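Local atomic coordinates of homoserine O-acetyltransferase (Pseudomonas veronii, PDB entry 5EFZ), a protein that hydrolyses short-chain acetate esters such as ethyl acetate to the alcohol and acetate, a step in the bacterial degradation of methyl ketones such as 2-butanone. Residues Leu144-Gly149 with Glu354-Pro359; Asn60-Pro65 with Arg84-Ser89. One frame throughout, in Å; residues are numbered along the deposited sequence.

Interaction 1 (Leu144-Gly149 with Glu354-Pro359); sequences LALVVG and ELLSSP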
loop_
_atom_site.group_PDB
_atom_site.type_symbol
_atom_site.label_atom_id
_atom_site.label_comp_id
_atom_site.label_asym_id
_atom_site.label_seq_id
_atom_site.Cartn_x
_atom_site.Cartn_y
_atom_site.Cartn_z
ATOM N N LEU A 144 23.930 -2.388 27.803
ATOM C CA LEU A 144 23.440 -3.458 26.912
ATOM C C LEU A 144 24.447 -3.800 25.797
ATOM O O LEU A 144 24.929 -2.899 25.092
ATOM C CB LEU A 144 22.112 -3.049 26.292
ATOM C CG LEU A 144 20.987 -2.940 27.338
ATOM C CD1 LEU A 144 19.802 -2.104 26.808
ATOM C CD2 LEU A 144 20.545 -4.346 27.753
ATOM N N ALA A 145 24.749 -5.096 25.637
ATOM C CA ALA A 145 25.582 -5.548 24.515
ATOM C C ALA A 145 24.926 -5.231 23.180
ATOM O O ALA A 145 25.628 -4.991 22.206
ATOM C CB ALA A 145 25.879 -7.049 24.610
ATOM N N LEU A 146 23.587 -5.232 23.131
ATOM C CA LEU A 146 22.838 -5.014 21.887
ATOM C C LEU A 146 21.404 -4.688 22.253
ATOM O O LEU A 146 20.873 -5.289 23.190
ATOM C CB LEU A 146 22.874 -6.267 20.983
ATOM C CG LEU A 146 21.954 -6.251 19.753
ATOM C CD1 LEU A 146 22.493 -5.168 18.765
ATOM C CD2 LEU A 146 21.988 -7.627 19.076
ATOM N N VAL A 147 20.829 -3.686 21.582
ATOM C CA VAL A 147 19.392 -3.500 21.527
ATOM C C VAL A 147 18.965 -3.830 20.089
ATOM O O VAL A 147 19.540 -3.315 19.137
ATOM C CB VAL A 147 18.978 -2.087 21.899
ATOM C CG1 VAL A 147 17.449 -1.975 21.839
ATOM C CG2 VAL A 147 19.464 -1.750 23.349
ATOM N N VAL A 148 18.005 -4.728 19.931
ATOM C CA VAL A 148 17.569 -5.112 18.586
ATOM C C VAL A 148 16.059 -5.309 18.556
ATOM O O VAL A 148 15.482 -5.957 19.438
ATOM C CB VAL A 148 18.299 -6.416 18.090
ATOM C CG1 VAL A 148 18.157 -7.584 19.117
ATOM C CG2 VAL A 148 17.819 -6.831 16.649
ATOM N N GLY A 149 15.414 -4.757 17.526
ATOM C CA GLY A 149 13.983 -4.978 17.368
ATOM C C GLY A 149 13.566 -4.645 15.958
ATOM O O GLY A 149 14.324 -4.009 15.221
ATOM N N GLU A 354 28.002 -10.466 13.166
ATOM C CA GLU A 354 29.107 -9.577 12.830
ATOM C C GLU A 354 29.057 -8.368 13.750
ATOM O O GLU A 354 30.072 -7.928 14.267
ATOM C CB GLU A 354 29.041 -9.147 11.366
ATOM C CG GLU A 354 30.150 -8.183 10.984
ATOM C CD GLU A 354 30.208 -7.901 9.498
ATOM O OE1 GLU A 354 29.529 -8.598 8.712
ATOM O OE2 GLU A 354 30.943 -6.969 9.118
ATOM N N LEU A 355 27.852 -7.864 13.993
ATOM C CA LEU A 355 27.665 -6.725 14.898
ATOM C C LEU A 355 28.137 -7.049 16.297
ATOM O O LEU A 355 28.833 -6.248 16.939
ATOM C CB LEU A 355 26.184 -6.309 14.929
ATOM C CG LEU A 355 25.834 -5.114 15.819
ATOM C CD1 LEU A 355 26.718 -3.915 15.477
ATOM C CD2 LEU A 355 24.343 -4.758 15.557
ATOM N N LEU A 356 27.763 -8.227 16.789
ATOM C CA LEU A 356 28.130 -8.643 18.149
ATOM C C LEU A 356 29.620 -8.915 18.295
ATOM O O LEU A 356 30.110 -9.080 19.414
ATOM C CB LEU A 356 27.342 -9.890 18.556
ATOM C CG LEU A 356 25.860 -9.553 18.879
ATOM C CD1 LEU A 356 24.968 -10.802 18.795
ATOM C CD2 LEU A 356 25.807 -8.973 20.303
ATOM N N SER A 357 30.348 -8.969 17.184
ATOM C CA SER A 357 31.783 -9.226 17.282
ATOM C C SER A 357 32.607 -7.934 17.215
ATOM O O SER A 357 33.848 -7.970 17.265
ATOM C CB SER A 357 32.224 -10.200 16.188
ATOM O OG SER A 357 32.292 -9.520 14.945
ATOM N N SER A 358 31.935 -6.784 17.131
ATOM C CA SER A 358 32.658 -5.516 17.125
ATOM C C SER A 358 33.363 -5.356 18.492
ATOM O O SER A 358 32.782 -5.645 19.537
ATOM C CB SER A 358 31.713 -4.338 16.832
ATOM O OG SER A 358 30.857 -4.093 17.952
ATOM N N PRO A 359 34.626 -4.913 18.482
ATOM C CA PRO A 359 35.458 -4.874 19.700
ATOM C C PRO A 359 34.857 -3.988 20.775
ATOM O O PRO A 359 34.311 -2.923 20.462
ATOM C CB PRO A 359 36.792 -4.301 19.205
ATOM C CG PRO A 359 36.439 -3.533 17.941
ATOM C CD PRO A 359 35.305 -4.325 17.310
#
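Leu146 lies against two successive leucines near the C-terminal end of helix 342-356, meeting each with a different part of its side chain. Its methyl CD1 touches CD2 of Leu355 at 3.7 Å, the two side chains running at a slant to one another. Nearer the strand backbone, CB of Leu146 receives CD2 of Leu356 at 4.0 Å. Leu355 points from the helix toward the strand, whereas Leu356 leaves the backbone at a tangent and reaches the strand through its methyl CD2; with CG turned to the backbone N side (chi1 -74°), CD2 of Leu356 also comes to 4.4 Å from the carbonyl O of Ala145. The leucine contacts are apolar and buried on the strand side. Around the leucines, Glu354 O accepts from Ser357 N at 3.1 Å and from Ser357 OG at 2.8 Å, both from one face of its carbonyl plane. Arg170 straps the two segments together, its guanidinium bonding to O of Ala145 and O of Ser358. The C-terminal helix thus packs on the central alpha/beta-hydrolase sheet at strand 146-150, with Leu355 also touching Ala172 of the next strand, 170-174, and Lys296 and Tyr298 of strand 296-300 beyond it.

Interaction 2 (Asn60-Pro65 with Arg84-Ser89); sequences NAILVP and RALDPS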
loop_
_atom_site.group_PDB
_atom_site.type_symbol
_atom_site.label_atom_id
_atom_site.label_comp_id
_atom_site.label_asym_id
_atom_site.label_seq_id
_atom_site.Cartn_x
_atom_site.Cartn_y
_atom_site.Cartn_z
ATOM N N ASN A 60 26.629 -9.248 28.960
ATOM C CA ASN A 60 26.103 -10.006 27.815
ATOM C C ASN A 60 24.593 -9.922 27.684
ATOM O O ASN A 60 23.949 -10.830 27.147
ATOM C CB ASN A 60 26.522 -11.477 27.907
ATOM C CG ASN A 60 25.882 -12.194 29.103
ATOM O OD1 ASN A 60 25.588 -11.571 30.111
ATOM N ND2 ASN A 60 25.704 -13.509 28.996
ATOM N N ALA A 61 24.027 -8.815 28.141
ATOM C CA ALA A 61 22.581 -8.596 28.055
ATOM C C ALA A 61 22.181 -8.029 26.698
ATOM O O ALA A 61 22.760 -7.043 26.227
ATOM C CB ALA A 61 22.136 -7.658 29.168
ATOM N N ILE A 62 21.174 -8.644 26.078
ATOM C CA ILE A 62 20.595 -8.139 24.823
ATOM C C ILE A 62 19.118 -7.833 25.088
ATOM O O ILE A 62 18.397 -8.677 25.609
ATOM C CB ILE A 62 20.711 -9.156 23.670
ATOM C CG1 ILE A 62 22.183 -9.466 23.363
ATOM C CG2 ILE A 62 19.941 -8.631 22.379
ATOM C CD1 ILE A 62 22.378 -10.535 22.300
ATOM N N LEU A 63 18.685 -6.624 24.753
ATOM C CA LEU A 63 17.279 -6.247 24.994
ATOM C C LEU A 63 16.529 -6.355 23.688
ATOM O O LEU A 63 17.001 -5.858 22.681
ATOM C CB LEU A 63 17.164 -4.835 25.529
ATOM C CG LEU A 63 15.732 -4.282 25.660
ATOM C CD1 LEU A 63 15.061 -4.924 26.845
ATOM C CD2 LEU A 63 15.821 -2.783 25.877
ATOM N N VAL A 64 15.368 -7.016 23.718
ATOM C CA VAL A 64 14.548 -7.206 22.529
ATOM C C VAL A 64 13.147 -6.652 22.823
ATOM O O VAL A 64 12.364 -7.302 23.521
ATOM C CB VAL A 64 14.456 -8.690 22.149
ATOM C CG1 VAL A 64 13.675 -8.848 20.836
ATOM C CG2 VAL A 64 15.899 -9.281 21.967
ATOM N N PRO A 65 12.842 -5.437 22.329
ATOM C CA PRO A 65 11.464 -4.910 22.437
ATOM C C PRO A 65 10.536 -5.621 21.473
ATOM O O PRO A 65 10.999 -6.284 20.559
ATOM C CB PRO A 65 11.593 -3.424 22.031
ATOM C CG PRO A 65 13.102 -3.130 22.081
ATOM C CD PRO A 65 13.747 -4.461 21.690
ATOM N N ARG A 84 21.650 -19.596 16.650
ATOM C CA ARG A 84 21.326 -18.288 16.073
ATOM C C ARG A 84 22.261 -17.183 16.581
ATOM O O ARG A 84 23.057 -17.417 17.476
ATOM C CB ARG A 84 19.870 -17.935 16.389
ATOM C CG ARG A 84 18.860 -19.064 16.137
ATOM C CD ARG A 84 18.586 -19.263 14.656
ATOM N NE ARG A 84 18.007 -18.071 14.021
ATOM C CZ ARG A 84 16.711 -17.753 14.029
ATOM N NH1 ARG A 84 15.824 -18.533 14.646
ATOM N NH2 ARG A 84 16.292 -16.653 13.404
ATOM N N ALA A 85 22.156 -15.978 16.023
ATOM C CA ALA A 85 22.913 -14.843 16.563
ATOM C C ALA A 85 22.476 -14.540 18.010
ATOM O O ALA A 85 23.322 -14.350 18.906
ATOM C CB ALA A 85 22.740 -13.595 15.673
ATOM N N LEU A 86 21.160 -14.471 18.234
ATOM C CA LEU A 86 20.626 -14.298 19.589
ATOM C C LEU A 86 20.622 -15.659 20.279
ATOM O O LEU A 86 19.600 -16.328 20.384
ATOM C CB LEU A 86 19.223 -13.708 19.562
ATOM C CG LEU A 86 19.106 -12.393 18.777
ATOM C CD1 LEU A 86 17.726 -11.803 18.931
ATOM C CD2 LEU A 86 20.184 -11.409 19.216
ATOM N N ASP A 87 21.788 -16.038 20.763
ATOM C CA ASP A 87 22.051 -17.353 21.304
ATOM C C ASP A 87 22.032 -17.291 22.831
ATOM O O ASP A 87 22.908 -16.686 23.427
ATOM C CB ASP A 87 23.420 -17.828 20.787
ATOM C CG ASP A 87 23.767 -19.253 21.182
ATOM O OD1 ASP A 87 23.221 -19.795 22.166
ATOM O OD2 ASP A 87 24.626 -19.842 20.487
ATOM N N PRO A 88 21.061 -17.955 23.468
ATOM C CA PRO A 88 20.963 -17.866 24.933
ATOM C C PRO A 88 22.035 -18.664 25.689
ATOM O O PRO A 88 22.137 -18.576 26.932
ATOM C CB PRO A 88 19.552 -18.401 25.209
ATOM C CG PRO A 88 19.289 -19.341 24.082
ATOM C CD PRO A 88 20.003 -18.799 22.880
ATOM N N SER A 89 22.869 -19.416 24.975
ATOM C CA SER A 89 23.988 -20.053 25.658
ATOM C C SER A 89 25.161 -19.069 25.801
ATOM O O SER A 89 26.149 -19.356 26.485
ATOM C CB SER A 89 24.432 -21.325 24.922
ATOM O OG SER A 89 24.996 -21.019 23.659
#
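Ile62 and Leu86 meet through their outermost methyls, CD1 of the isoleucine lying 3.9 Å from CD2 of the leucine. In this alpha/beta-hydrolase fold the pair joins strand 61-65, inside the central sheet, to the loop that leads from helix 72-79 into strand 92-96, part of a right-handed beta-alpha-beta crossover between two neighbouring parallel strands. The side chains approach each other from their two backbones and pass at an angle, and they touch at the ends of their branches. In Ile62 the longer branch is extended, with CG1 opposite the carbonyl carbon (chi1 -62°) and CD1 carried straight on from it (chi2 176°), which brings this methyl to the leucine. The fork of Leu86 serves two residues of the strand: CD2 takes Ile62, while CD1 reaches toward CG2 of Val64, a looser approach at 4.3 Å. Ile62 and Val64, two apart on the strand, thus present their side chains to the same leucine. Leu86 also packs on Ile93 of strand 92-96, and Ile62 and Val64 both touch Val148 of strand 146-150, which makes the contact part of the buried layer over one sheet face.

The loop backbone bends sharply here, Leu86 being the centre of an inverse gamma turn. An Asx turn follows at once: OD1 of Asp87 accepts from N of Ser89 at 2.9 Å, on the anti side but 33° out of the carboxylate plane, and OG of Ser89 meets the same OD1 of Asp87 at 2.6 Å from above that plane, on the same face.

How the interactions relate
Both segments of interaction 2 come earlier in the chain than those of interaction 1, and the centres of the two contacts lie 9 Å apart. They meet in the central sheet, where strands 61-65 and 146-150 are parallel neighbours: N of Ala145 is 2.8 Å from O of Ala61 and N of Leu63 is 3.0 Å from O of Leu146, both probable hydrogen bonds. Ile62 also packs against Leu146, which links the two apolar clusters directly. Between them, interaction 1 brings in the C-terminal helix 342-356 and interaction 2 the loop ahead of strand 92-96. A salt bridge from Arg84 to Asp349 ties that loop to the same helix. Strand 146-150 leads directly into Ser151, the inferred nucleophile, in what fits the nucleophile elbow of this fold.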